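Local coordinates for Glyco_hydro_cc domain-containing protein (Trichoderma gamsii, PDB 6UBD) that probably binds beta-1,3-glucan oligosaccharides, as a subgroup VII member of glycoside hydrolase family 128, at residues P144-Q149 / S153-F158; T180-D185 / S225-L230; A184-Y189 / K195-T200; L230-A233 / A239-Y242. One frame throughout, in Å; residues are numbered along the deposited sequence.

Contact 1: P144-Q149 / S153-F158; sequences PAMCRQ and SWLKQF
At a beta-to-alpha connection of a beta/alpha barrel, Pro144 and Met146, in the loop after strand 140-142, pack against Trp154, Leu155 and Phe158 on helix 154-159. The backbones stay well apart, with 7.2 Å between Met146 CA and Leu155 CA, and no hydrogen bond crosses; side chains fill the interval. Pro144 offers CG and CD of its ring to three residues at once: CG lies 4.0 Å from Trp154 CZ3, while CD lies 3.9 Å from Phe158 CE2 and 4.0 Å from Leu155 CD1. Met146 reaches the helix about at right angles to Trp154. Its chain bends at chi2 (-57°) and again at chi3 (105°), which brings CE to 3.6 Å from Trp154 CE3, and its sulfur makes an oblique Met-aromatic contact, SD standing 4.9 Å from the centroid of the six-membered ring of Trp154. Further back on the same chain, Met146 CG rests 3.9 Å from Leu155 CB. Trp154 NE1 donates to Ile118 O, a bond that probably limits rotation of the indole, and Val120 touches its side chain. A type I turn from Met146 to Gln149 carries Cys147, whose disulfide to Cys109 and hydrogen bond from Cys147 N to Asp108 OD1 tie the loop to its neighbour; Trp127 of helix 120-136 also touches Pro144. The whole is a beta-to-alpha connection of a (beta/alpha)8-type barrel, its loop packed on the helix through apolar side chains.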
loop_
_atom_site.group_PDB
_atom_site.type_symbol
_atom_site.label_atom_id
_atom_site.label_comp_id
_atom_site.label_asym_id
_atom_site.label_seq_id
_atom_site.Cartn_x
_atom_site.Cartn_y
_atom_site.Cartn_z
ATOM N N PRO A 144 -6.424 -5.551 -5.455
ATOM C CA PRO A 144 -5.200 -5.178 -6.163
ATOM C C PRO A 144 -5.074 -3.634 -6.303
ATOM O O PRO A 144 -6.070 -2.937 -6.364
ATOM C CB PRO A 144 -5.361 -5.888 -7.524
ATOM C CG PRO A 144 -6.365 -7.005 -7.253
ATOM C CD PRO A 144 -7.348 -6.334 -6.314
ATOM N N ALA A 145 -3.785 -3.215 -6.341
ATOM C CA ALA A 145 -3.414 -1.754 -6.403
ATOM C C ALA A 145 -2.931 -1.349 -7.802
ATOM O O ALA A 145 -2.022 -2.015 -8.315
ATOM C CB ALA A 145 -2.392 -1.391 -5.332
ATOM N N MET A 146 -3.575 -0.355 -8.394
ATOM C CA MET A 146 -3.281 -0.009 -9.800
ATOM C C MET A 146 -2.155 1.035 -9.959
ATOM O O MET A 146 -2.166 2.149 -9.359
ATOM C CB MET A 146 -4.538 0.604 -10.437
ATOM C CG MET A 146 -5.729 -0.371 -10.462
ATOM S SD MET A 146 -5.425 -1.960 -11.310
ATOM C CE MET A 146 -5.284 -3.055 -9.881
ATOM N N CYS A 147 -1.232 0.778 -10.857
ATOM C CA CYS A 147 -0.200 1.808 -11.211
ATOM C C CYS A 147 -0.815 2.943 -12.008
ATOM O O CYS A 147 -0.249 4.051 -12.000
ATOM C CB CYS A 147 1.004 1.193 -11.936
ATOM S SG CYS A 147 0.650 0.667 -13.634
ATOM N N ARG A 148 -1.932 2.742 -12.682
ATOM C CA ARG A 148 -2.536 3.806 -13.492
ATOM C C ARG A 148 -3.322 4.796 -12.602
ATOM O O ARG A 148 -3.844 5.791 -13.167
ATOM C CB ARG A 148 -3.477 3.265 -14.605
ATOM C CG ARG A 148 -2.844 2.686 -15.857
ATOM C CD ARG A 148 -2.381 3.775 -16.773
ATOM N NE ARG A 148 -1.842 3.285 -17.996
ATOM C CZ ARG A 148 -1.253 4.028 -18.897
ATOM N NH1 ARG A 148 -1.088 5.324 -18.723
ATOM N NH2 ARG A 148 -0.817 3.478 -20.022
ATOM N N GLN A 149 -3.417 4.566 -11.303
ATOM C CA GLN A 149 -4.018 5.601 -10.396
ATOM C C GLN A 149 -5.435 5.926 -10.871
ATOM O O GLN A 149 -6.195 4.937 -11.241
ATOM C CB GLN A 149 -3.132 6.826 -10.251
ATOM C CG GLN A 149 -1.717 6.502 -9.757
ATOM C CD GLN A 149 -0.965 7.764 -9.380
ATOM O OE1 GLN A 149 -1.346 8.501 -8.431
ATOM N NE2 GLN A 149 0.114 8.098 -10.103
ATOM N N SER A 153 -8.070 1.168 -15.903
ATOM C CA SER A 153 -9.147 0.311 -16.470
ATOM C C SER A 153 -9.044 -1.128 -15.956
ATOM O O SER A 153 -10.048 -1.869 -16.125
ATOM C CB SER A 153 -9.200 0.407 -17.956
ATOM O OG SER A 153 -7.980 -0.104 -18.520
ATOM N N TRP A 154 -7.940 -1.618 -15.439
ATOM C CA TRP A 154 -7.811 -3.049 -15.055
ATOM C C TRP A 154 -8.781 -3.383 -13.908
ATOM O O TRP A 154 -9.412 -4.462 -13.968
ATOM C CB TRP A 154 -6.291 -3.291 -14.716
ATOM C CG TRP A 154 -5.875 -4.715 -14.480
ATOM C CD1 TRP A 154 -5.079 -5.434 -15.331
ATOM C CD2 TRP A 154 -6.112 -5.571 -13.337
ATOM N NE1 TRP A 154 -4.818 -6.684 -14.814
ATOM C CE2 TRP A 154 -5.438 -6.785 -13.608
ATOM C CE3 TRP A 154 -6.789 -5.470 -12.105
ATOM C CZ2 TRP A 154 -5.488 -7.887 -12.751
ATOM C CZ3 TRP A 154 -6.845 -6.545 -11.241
ATOM C CH2 TRP A 154 -6.177 -7.742 -11.566
ATOM N N LEU A 155 -8.785 -2.571 -12.825
ATOM C CA LEU A 155 -9.602 -2.903 -11.650
ATOM C C LEU A 155 -11.082 -2.790 -12.057
ATOM O O LEU A 155 -11.892 -3.552 -11.523
ATOM C CB LEU A 155 -9.238 -1.968 -10.491
ATOM C CG LEU A 155 -9.816 -2.410 -9.135
ATOM C CD1 LEU A 155 -9.253 -3.770 -8.692
ATOM C CD2 LEU A 155 -9.542 -1.380 -8.071
ATOM N N LYS A 156 -11.422 -1.920 -12.955
ATOM C CA LYS A 156 -12.847 -1.785 -13.363
ATOM C C LYS A 156 -13.341 -3.074 -14.023
ATOM O O LYS A 156 -14.475 -3.534 -13.712
ATOM C CB LYS A 156 -12.992 -0.548 -14.276
ATOM C CG LYS A 156 -14.431 -0.275 -14.632
ATOM C CD LYS A 156 -14.633 1.046 -15.251
ATOM C CE LYS A 156 -14.410 2.110 -14.210
ATOM N NZ LYS A 156 -14.548 3.471 -14.783
ATOM N N GLN A 157 -12.472 -3.667 -14.841
ATOM C CA GLN A 157 -12.789 -4.936 -15.521
ATOM C C GLN A 157 -12.766 -6.078 -14.488
ATOM O O GLN A 157 -13.704 -6.936 -14.492
ATOM C CB GLN A 157 -11.806 -5.093 -16.674
ATOM C CG GLN A 157 -12.117 -6.339 -17.524
ATOM C CD GLN A 157 -13.404 -6.182 -18.315
ATOM O OE1 GLN A 157 -13.773 -5.084 -18.738
ATOM N NE2 GLN A 157 -14.096 -7.276 -18.565
ATOM N N PHE A 158 -11.772 -6.122 -13.593
ATOM C CA PHE A 158 -11.657 -7.195 -12.573
ATOM C C PHE A 158 -12.920 -7.187 -11.717
ATOM O O PHE A 158 -13.450 -8.252 -11.373
ATOM C CB PHE A 158 -10.386 -6.888 -11.745
ATOM C CG PHE A 158 -10.092 -7.855 -10.622
ATOM C CD1 PHE A 158 -9.538 -9.099 -10.856
ATOM C CD2 PHE A 158 -10.327 -7.507 -9.305
ATOM C CE1 PHE A 158 -9.233 -9.958 -9.818
ATOM C CE2 PHE A 158 -10.002 -8.353 -8.252
ATOM C CZ PHE A 158 -9.477 -9.613 -8.512
#

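Contact 2: T180-D185 / S225-L230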
loop_
_atom_site.group_PDB
_atom_site.type_symbol
_atom_site.label_atom_id
_atom_site.label_comp_id
_atom_site.label_asym_id
_atom_site.label_seq_id
_atom_site.Cartn_x
_atom_site.Cartn_y
_atom_site.Cartn_z
ATOM N N THR A 180 -4.015 18.631 -5.209
ATOM C CA THR A 180 -5.103 18.487 -6.216
ATOM C C THR A 180 -5.054 17.060 -6.799
ATOM O O THR A 180 -6.135 16.374 -6.923
ATOM C CB THR A 180 -5.008 19.540 -7.336
ATOM O OG1 THR A 180 -5.128 20.859 -6.783
ATOM C CG2 THR A 180 -6.017 19.355 -8.464
ATOM N N GLY A 181 -3.865 16.566 -7.164
ATOM C CA GLY A 181 -3.720 15.199 -7.703
ATOM C C GLY A 181 -4.060 14.102 -6.698
ATOM O O GLY A 181 -4.706 13.101 -7.028
ATOM N N VAL A 182 -3.638 14.305 -5.437
ATOM C CA VAL A 182 -3.960 13.349 -4.344
ATOM C C VAL A 182 -5.483 13.261 -4.212
ATOM O O VAL A 182 -6.060 12.131 -4.173
ATOM C CB VAL A 182 -3.318 13.838 -3.034
ATOM C CG1 VAL A 182 -3.784 12.953 -1.876
ATOM C CG2 VAL A 182 -1.787 13.843 -3.094
ATOM N N GLN A 183 -6.169 14.386 -4.174
ATOM C CA GLN A 183 -7.639 14.422 -3.983
ATOM C C GLN A 183 -8.310 13.772 -5.181
ATOM O O GLN A 183 -9.351 13.106 -5.021
ATOM C CB GLN A 183 -8.176 15.841 -3.753
ATOM C CG GLN A 183 -9.642 15.935 -3.343
ATOM C CD GLN A 183 -9.913 15.297 -1.996
ATOM O OE1 GLN A 183 -9.185 15.610 -1.039
ATOM N NE2 GLN A 183 -10.912 14.421 -1.906
ATOM N N ALA A 184 -7.803 13.950 -6.382
ATOM C CA ALA A 184 -8.457 13.388 -7.581
ATOM C C ALA A 184 -8.375 11.853 -7.544
ATOM O O ALA A 184 -9.327 11.115 -7.972
ATOM C CB ALA A 184 -7.795 13.914 -8.820
ATOM N N ASP A 185 -7.293 11.281 -7.034
ATOM C CA ASP A 185 -7.189 9.817 -6.862
ATOM C C ASP A 185 -8.202 9.352 -5.826
ATOM O O ASP A 185 -8.929 8.317 -6.061
ATOM C CB ASP A 185 -5.792 9.405 -6.399
ATOM C CG ASP A 185 -4.708 9.322 -7.475
ATOM O OD1 ASP A 185 -5.037 9.390 -8.703
ATOM O OD2 ASP A 185 -3.481 9.128 -7.081
ATOM N N SER A 225 3.722 16.966 4.935
ATOM C CA SER A 225 2.876 17.530 6.008
ATOM C C SER A 225 1.417 17.619 5.547
ATOM O O SER A 225 0.461 17.289 6.254
ATOM C CB SER A 225 3.422 18.879 6.423
ATOM O OG SER A 225 2.649 19.505 7.453
ATOM N N ASP A 226 1.250 18.187 4.358
ATOM C CA ASP A 226 -0.101 18.405 3.780
ATOM C C ASP A 226 -0.841 17.067 3.536
ATOM O O ASP A 226 -2.051 16.997 3.847
ATOM C CB ASP A 226 0.004 19.198 2.471
ATOM C CG ASP A 226 0.355 20.669 2.583
ATOM O OD1 ASP A 226 0.320 21.196 3.714
ATOM O OD2 ASP A 226 0.707 21.239 1.519
ATOM N N ILE A 227 -0.131 16.060 3.002
ATOM C CA ILE A 227 -0.820 14.792 2.662
ATOM C C ILE A 227 -1.248 14.036 3.911
ATOM O O ILE A 227 -2.373 13.427 3.939
ATOM C CB ILE A 227 0.028 13.914 1.706
ATOM C CG1 ILE A 227 -0.935 13.130 0.808
ATOM C CG2 ILE A 227 1.034 13.008 2.397
ATOM C CD1 ILE A 227 -0.314 12.233 -0.221
ATOM N N VAL A 228 -0.487 14.041 4.992
ATOM C CA VAL A 228 -0.881 13.380 6.245
ATOM C C VAL A 228 -2.117 14.102 6.790
ATOM O O VAL A 228 -3.090 13.456 7.222
ATOM C CB VAL A 228 0.281 13.297 7.231
ATOM C CG1 VAL A 228 -0.173 12.897 8.603
ATOM C CG2 VAL A 228 1.348 12.320 6.701
ATOM N N ASP A 229 -2.088 15.444 6.768
ATOM C CA ASP A 229 -3.275 16.151 7.282
ATOM C C ASP A 229 -4.513 15.775 6.444
ATOM O O ASP A 229 -5.615 15.641 7.005
ATOM C CB ASP A 229 -3.036 17.674 7.297
ATOM C CG ASP A 229 -2.064 18.197 8.345
ATOM O OD1 ASP A 229 -1.825 17.448 9.339
ATOM O OD2 ASP A 229 -1.570 19.381 8.178
ATOM N N LEU A 230 -4.350 15.779 5.132
ATOM C CA LEU A 230 -5.490 15.478 4.214
ATOM C C LEU A 230 -6.022 14.057 4.507
ATOM O O LEU A 230 -7.244 13.885 4.673
ATOM C CB LEU A 230 -5.046 15.647 2.766
ATOM C CG LEU A 230 -6.121 15.530 1.634
ATOM C CD1 LEU A 230 -5.528 16.145 0.352
ATOM C CD2 LEU A 230 -6.576 14.136 1.342
#
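Apolar contact dominates where Val182 of helix 179-193 meets Ile227 and Leu230 of helix 217-233, a worked case of two neighbouring helices running nearly the same way round a barrel. The segment axes approach to 11.2 Å and cross at -30°, and the gap is spanned by side chains. Both methyls of Val182 straddle the end of Ile227: CG2 comes to 3.6 Å from Ile227 CD1, and CG1 to 3.9 Å from the same CD1. In Ile227 a chi2 of 179° sets CD1 anti to CA, extending the chain toward Val182. The second apolar pair is looser, Val182 CG1 and Leu230 CD1 standing 4.3 Å apart.

A polar group against two methyls forms the other kind of contact. Gln183 bends at chi2 (64°) so that its carbonyl oxygen OE1 lies 3.8 Å from Leu230 CD2 and 3.9 Å from Leu230 CD1, fitting beside the isopropyl end without bonding to it. Its amide nitrogen is turned along its own helix, where Gln183 NE2 donates to Asp187 OD1 one turn on; that bond helps fix the rotation of the amide.

Met179 also touches Ile227 and Leu230, and Ile174 of strand 170-176 touches Val182. Two successive outer helices, near parallel and joined over the strands by aliphatic side chains, are typical of the (beta/alpha)8 barrel.

Contact 3: A184-Y189 / K195-T200; sequences ADIDYY and KPLWVT
Leu197, the first residue of strand 197-206, divides its two methyls between Ile186 and Tyr189 of the preceding helix. CD1 lies 3.9 Å from Ile186 CG2 and 3.8 Å from the backbone Ile186 O, while CD2 sits 3.8 Å from Tyr189 CB. With CG anti to its carbonyl carbon (chi1 -51°) and CD1 anti to CA (chi2 175°), CD2 being the other branch, the fork opens onto one turn of the helix, one prong per residue. The ring of Tyr189 turns away from the strand; its OH makes a weak hydrogen bond to Gln149 O, and Tyr188 CD2 lies over the centre of one of its faces. An alanine in place of Leu197 is likely to leave Ile186 CG2 and Tyr189 CB without their methyl partners and open a gap between helix and strand. Next outward is a water that bridges the turn: it donates to Tyr189 O at 2.9 Å and accepts from Lys195 N at 3.1 Å, linking the helix to a residue two positions before the strand. Lys195 is held in turn by Trp167, through a hydrogen bond and a cation-pi contact. The whole belongs to the beta-alpha-beta crossover 170-176, 179-193, 197-206, with Ile172 touching Tyr189, and Leu230 of helix 217-233 and Val237 of the adjacent strand 237-243 beside Ile186.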
loop_
_atom_site.group_PDB
_atom_site.type_symbol
_atom_site.label_atom_id
_atom_site.label_comp_id
_atom_site.label_asym_id
_atom_site.label_seq_id
_atom_site.Cartn_x
_atom_site.Cartn_y
_atom_site.Cartn_z
ATOM N N ALA A 184 -7.803 13.950 -6.382
ATOM C CA ALA A 184 -8.457 13.388 -7.581
ATOM C C ALA A 184 -8.375 11.853 -7.544
ATOM O O ALA A 184 -9.327 11.115 -7.972
ATOM C CB ALA A 184 -7.795 13.914 -8.820
ATOM N N ASP A 185 -7.293 11.281 -7.034
ATOM C CA ASP A 185 -7.189 9.817 -6.862
ATOM C C ASP A 185 -8.202 9.352 -5.826
ATOM O O ASP A 185 -8.929 8.317 -6.061
ATOM C CB ASP A 185 -5.792 9.405 -6.399
ATOM C CG ASP A 185 -4.708 9.322 -7.475
ATOM O OD1 ASP A 185 -5.037 9.390 -8.703
ATOM O OD2 ASP A 185 -3.481 9.128 -7.081
ATOM N N ILE A 186 -8.274 10.011 -4.680
ATOM C CA ILE A 186 -9.255 9.598 -3.634
ATOM C C ILE A 186 -10.682 9.634 -4.202
ATOM O O ILE A 186 -11.475 8.669 -4.001
ATOM C CB ILE A 186 -9.107 10.523 -2.408
ATOM C CG1 ILE A 186 -7.794 10.243 -1.646
ATOM C CG2 ILE A 186 -10.282 10.401 -1.462
ATOM C CD1 ILE A 186 -7.411 11.297 -0.640
ATOM N N ASP A 187 -11.048 10.718 -4.834
ATOM C CA ASP A 187 -12.427 10.882 -5.343
ATOM C C ASP A 187 -12.761 9.821 -6.396
ATOM O O ASP A 187 -13.876 9.238 -6.370
ATOM C CB ASP A 187 -12.673 12.287 -5.885
ATOM C CG ASP A 187 -12.622 13.428 -4.895
ATOM O OD1 ASP A 187 -12.838 13.194 -3.742
ATOM O OD2 ASP A 187 -12.433 14.609 -5.329
ATOM N N TYR A 188 -11.825 9.555 -7.306
ATOM C CA TYR A 188 -12.056 8.514 -8.325
ATOM C C TYR A 188 -12.353 7.157 -7.657
ATOM O O TYR A 188 -13.341 6.483 -8.023
ATOM C CB TYR A 188 -10.871 8.368 -9.284
ATOM C CG TYR A 188 -11.062 7.245 -10.272
ATOM C CD1 TYR A 188 -11.896 7.352 -11.394
ATOM C CD2 TYR A 188 -10.521 5.981 -10.011
ATOM C CE1 TYR A 188 -12.151 6.278 -12.221
ATOM C CE2 TYR A 188 -10.812 4.905 -10.833
ATOM C CZ TYR A 188 -11.565 5.069 -11.988
ATOM O OH TYR A 188 -11.902 4.000 -12.782
ATOM N N TYR A 189 -11.530 6.740 -6.686
ATOM C CA TYR A 189 -11.654 5.385 -6.135
ATOM C C TYR A 189 -12.845 5.309 -5.172
ATOM O O TYR A 189 -13.506 4.233 -5.153
ATOM C CB TYR A 189 -10.331 4.872 -5.542
ATOM C CG TYR A 189 -9.346 4.372 -6.573
ATOM C CD1 TYR A 189 -9.527 3.115 -7.141
ATOM C CD2 TYR A 189 -8.297 5.184 -7.032
ATOM C CE1 TYR A 189 -8.647 2.661 -8.113
ATOM C CE2 TYR A 189 -7.427 4.761 -8.015
ATOM C CZ TYR A 189 -7.614 3.470 -8.559
ATOM O OH TYR A 189 -6.728 2.970 -9.479
ATOM N N LYS A 195 -16.104 1.802 -1.455
ATOM C CA LYS A 195 -15.545 1.100 -0.304
ATOM C C LYS A 195 -14.451 1.964 0.332
ATOM O O LYS A 195 -13.793 2.763 -0.334
ATOM C CB LYS A 195 -15.012 -0.277 -0.713
ATOM C CG LYS A 195 -16.113 -1.241 -1.180
ATOM C CD LYS A 195 -15.642 -2.583 -1.736
ATOM C CE LYS A 195 -16.766 -3.524 -2.096
ATOM N NZ LYS A 195 -16.288 -4.805 -2.746
ATOM N N PRO A 196 -14.165 1.719 1.633
ATOM C CA PRO A 196 -13.049 2.450 2.253
ATOM C C PRO A 196 -11.715 2.233 1.519
ATOM O O PRO A 196 -11.481 1.133 0.919
ATOM C CB PRO A 196 -12.996 1.867 3.677
ATOM C CG PRO A 196 -14.398 1.350 3.913
ATOM C CD PRO A 196 -14.855 0.834 2.593
ATOM N N LEU A 197 -10.846 3.241 1.559
ATOM C CA LEU A 197 -9.567 3.238 0.864
ATOM C C LEU A 197 -8.397 2.973 1.804
ATOM O O LEU A 197 -8.338 3.581 2.931
ATOM C CB LEU A 197 -9.366 4.609 0.200
ATOM C CG LEU A 197 -10.500 5.153 -0.679
ATOM C CD1 LEU A 197 -10.172 6.561 -1.154
ATOM C CD2 LEU A 197 -10.867 4.182 -1.866
ATOM N N TRP A 198 -7.405 2.223 1.353
ATOM C CA TRP A 198 -6.041 2.208 1.932
ATOM C C TRP A 198 -5.080 2.705 0.888
ATOM O O TRP A 198 -5.062 2.213 -0.274
ATOM C CB TRP A 198 -5.594 0.813 2.345
ATOM C CG TRP A 198 -6.198 0.204 3.579
ATOM C CD1 TRP A 198 -7.403 0.489 4.151
ATOM C CD2 TRP A 198 -5.575 -0.814 4.387
ATOM N NE1 TRP A 198 -7.590 -0.303 5.274
ATOM C CE2 TRP A 198 -6.481 -1.101 5.438
ATOM C CE3 TRP A 198 -4.347 -1.453 4.343
ATOM C CZ2 TRP A 198 -6.190 -2.047 6.409
ATOM C CZ3 TRP A 198 -4.055 -2.384 5.330
ATOM C CH2 TRP A 198 -4.968 -2.655 6.345
ATOM N N VAL A 199 -4.265 3.731 1.262
ATOM C CA VAL A 199 -3.182 4.226 0.381
ATOM C C VAL A 199 -1.939 3.412 0.694
ATOM O O VAL A 199 -1.232 3.682 1.669
ATOM C CB VAL A 199 -2.941 5.737 0.582
ATOM C CG1 VAL A 199 -1.879 6.270 -0.399
ATOM C CG2 VAL A 199 -4.221 6.523 0.382
ATOM N N THR A 200 -1.715 2.341 -0.057
ATOM C CA THR A 200 -0.735 1.310 0.333
ATOM C C THR A 200 0.704 1.662 -0.104
ATOM O O THR A 200 1.661 1.011 0.379
ATOM C CB THR A 200 -1.212 -0.069 -0.135
ATOM O OG1 THR A 200 -1.288 -0.031 -1.571
ATOM C CG2 THR A 200 -2.539 -0.492 0.516
HETATM O O HOH W 1 -13.457 2.253 -2.991
#

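Contact 4: L230-A233 / A239-Y242; sequences LFEA and AYAY
Helix 217-233 ends close to strand 237-243, the backbones nearest at Phe231 CA and Tyr240 CA, 7.5 Å apart, so Phe231, Glu232 and Tyr240 bridge them with side chains alone. Tyr240 holds CG between its backbone N and carbonyl carbon (chi1 56°), which turns the ring toward the last helical turn. Phe231 meets its inner end, CD2 lying 3.5 Å from Tyr240 CG and CB 3.5 Å from Tyr240 CD2. The two rings are tilted by 30° and slid apart, with centroids 5.2 Å from each other, so they overlap little. Glu232, bent at chi2, brings its carboxylate to the far end of the phenol: Tyr240 OH donates to Glu232 OE2 over 2.6 Å. The oxygen lies near the ring plane at its edge and accepts with its anti lone pair, the carboxylate turned 86° from the ring. A phenylalanine in place of Tyr240 would probably keep the apolar packing but leave Glu232 OE2 without this donor and its carboxylate freer to turn. Lys34 bonds the carbonyls of both Phe231 and Glu232, bringing positive charge to the helix end. The hydroxyl donates to the carboxylate, consistent with an ionised acid, perhaps aided by Lys34 nearby, and this bond is likely to hold the far end of the ring while Phe231 packs the near one.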
loop_
_atom_site.group_PDB
_atom_site.type_symbol
_atom_site.label_atom_id
_atom_site.label_comp_id
_atom_site.label_asym_id
_atom_site.label_seq_id
_atom_site.Cartn_x
_atom_site.Cartn_y
_atom_site.Cartn_z
ATOM N N LEU A 230 -4.350 15.779 5.132
ATOM C CA LEU A 230 -5.490 15.478 4.214
ATOM C C LEU A 230 -6.022 14.057 4.507
ATOM O O LEU A 230 -7.244 13.885 4.673
ATOM C CB LEU A 230 -5.046 15.647 2.766
ATOM C CG LEU A 230 -6.121 15.530 1.634
ATOM C CD1 LEU A 230 -5.528 16.145 0.352
ATOM C CD2 LEU A 230 -6.576 14.136 1.342
ATOM N N PHE A 231 -5.110 13.092 4.578
ATOM C CA PHE A 231 -5.540 11.676 4.836
ATOM C C PHE A 231 -6.242 11.584 6.194
ATOM O O PHE A 231 -7.267 10.893 6.307
ATOM C CB PHE A 231 -4.313 10.741 4.824
ATOM C CG PHE A 231 -3.654 10.503 3.477
ATOM C CD1 PHE A 231 -4.315 10.629 2.263
ATOM C CD2 PHE A 231 -2.322 10.098 3.423
ATOM C CE1 PHE A 231 -3.675 10.366 1.053
ATOM C CE2 PHE A 231 -1.698 9.789 2.214
ATOM C CZ PHE A 231 -2.413 9.877 1.024
ATOM N N GLU A 232 -5.682 12.174 7.271
ATOM C CA GLU A 232 -6.288 12.050 8.637
ATOM C C GLU A 232 -7.714 12.653 8.665
ATOM O O GLU A 232 -8.614 12.073 9.298
ATOM C CB GLU A 232 -5.353 12.609 9.718
ATOM C CG GLU A 232 -4.095 11.773 9.946
ATOM C CD GLU A 232 -4.332 10.464 10.696
ATOM O OE1 GLU A 232 -5.471 10.236 11.225
ATOM O OE2 GLU A 232 -3.331 9.633 10.722
ATOM N N ALA A 233 -7.951 13.747 7.938
ATOM C CA ALA A 233 -9.269 14.405 7.909
ATOM C C ALA A 233 -10.259 13.683 6.964
ATOM O O ALA A 233 -11.441 13.873 7.183
ATOM C CB ALA A 233 -9.064 15.853 7.538
ATOM N N ALA A 239 -6.357 4.014 6.036
ATOM C CA ALA A 239 -4.940 3.645 6.276
ATOM C C ALA A 239 -4.107 4.263 5.182
ATOM O O ALA A 239 -4.584 4.434 4.037
ATOM C CB ALA A 239 -4.778 2.129 6.296
ATOM N N TYR A 240 -2.844 4.593 5.508
ATOM C CA TYR A 240 -1.885 5.107 4.513
ATOM C C TYR A 240 -0.474 4.615 4.848
ATOM O O TYR A 240 -0.182 4.371 6.036
ATOM C CB TYR A 240 -1.949 6.634 4.375
ATOM C CG TYR A 240 -1.755 7.418 5.647
ATOM C CD1 TYR A 240 -0.459 7.670 6.160
ATOM C CD2 TYR A 240 -2.846 7.899 6.354
ATOM C CE1 TYR A 240 -0.276 8.382 7.363
ATOM C CE2 TYR A 240 -2.669 8.642 7.541
ATOM C CZ TYR A 240 -1.376 8.864 8.044
ATOM O OH TYR A 240 -1.173 9.572 9.249
ATOM N N ALA A 241 0.417 4.583 3.887
ATOM C CA ALA A 241 1.766 4.032 4.082
ATOM C C ALA A 241 2.798 4.700 3.151
ATOM O O ALA A 241 2.716 4.646 1.925
ATOM C CB ALA A 241 1.776 2.535 3.872
ATOM N N TYR A 242 3.814 5.350 3.771
ATOM C CA TYR A 242 4.994 5.953 3.079
ATOM C C TYR A 242 5.870 4.823 2.489
ATOM O O TYR A 242 6.251 3.971 3.285
ATOM C CB TYR A 242 5.749 6.796 4.135
ATOM C CG TYR A 242 6.900 7.669 3.675
ATOM C CD1 TYR A 242 7.998 7.129 3.024
ATOM C CD2 TYR A 242 6.892 9.043 3.921
ATOM C CE1 TYR A 242 9.056 7.936 2.616
ATOM C CE2 TYR A 242 7.959 9.855 3.573
ATOM C CZ TYR A 242 9.054 9.308 2.939
ATOM O OH TYR A 242 10.081 10.186 2.569
#

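Contacts 2, 3 and 4 form one continuous layer between helices and barrel strands, whereas contact 1 stands to one side. Contacts 2 and 4 share Leu230 and have centres about 8 Å apart; contacts 3 and 4, about 10 Å apart between centres, rest on adjacent strands, with Val199 N and Ala239 O 2.9 Å apart. Helix 179-193 serves both contacts 2 and 3, and Leu230 CD2 meets Ile186 CD1 at 3.6 Å. Contact 1, its centre about 12 Å from that of contact 3, reaches it through Tyr189 OH at Gln149 O, and Gln149 also lies beside Asp185, shared by contacts 2 and 3. In such barrels the sugar site generally opens at the C-terminal strand ends, where contact 1's loop begins.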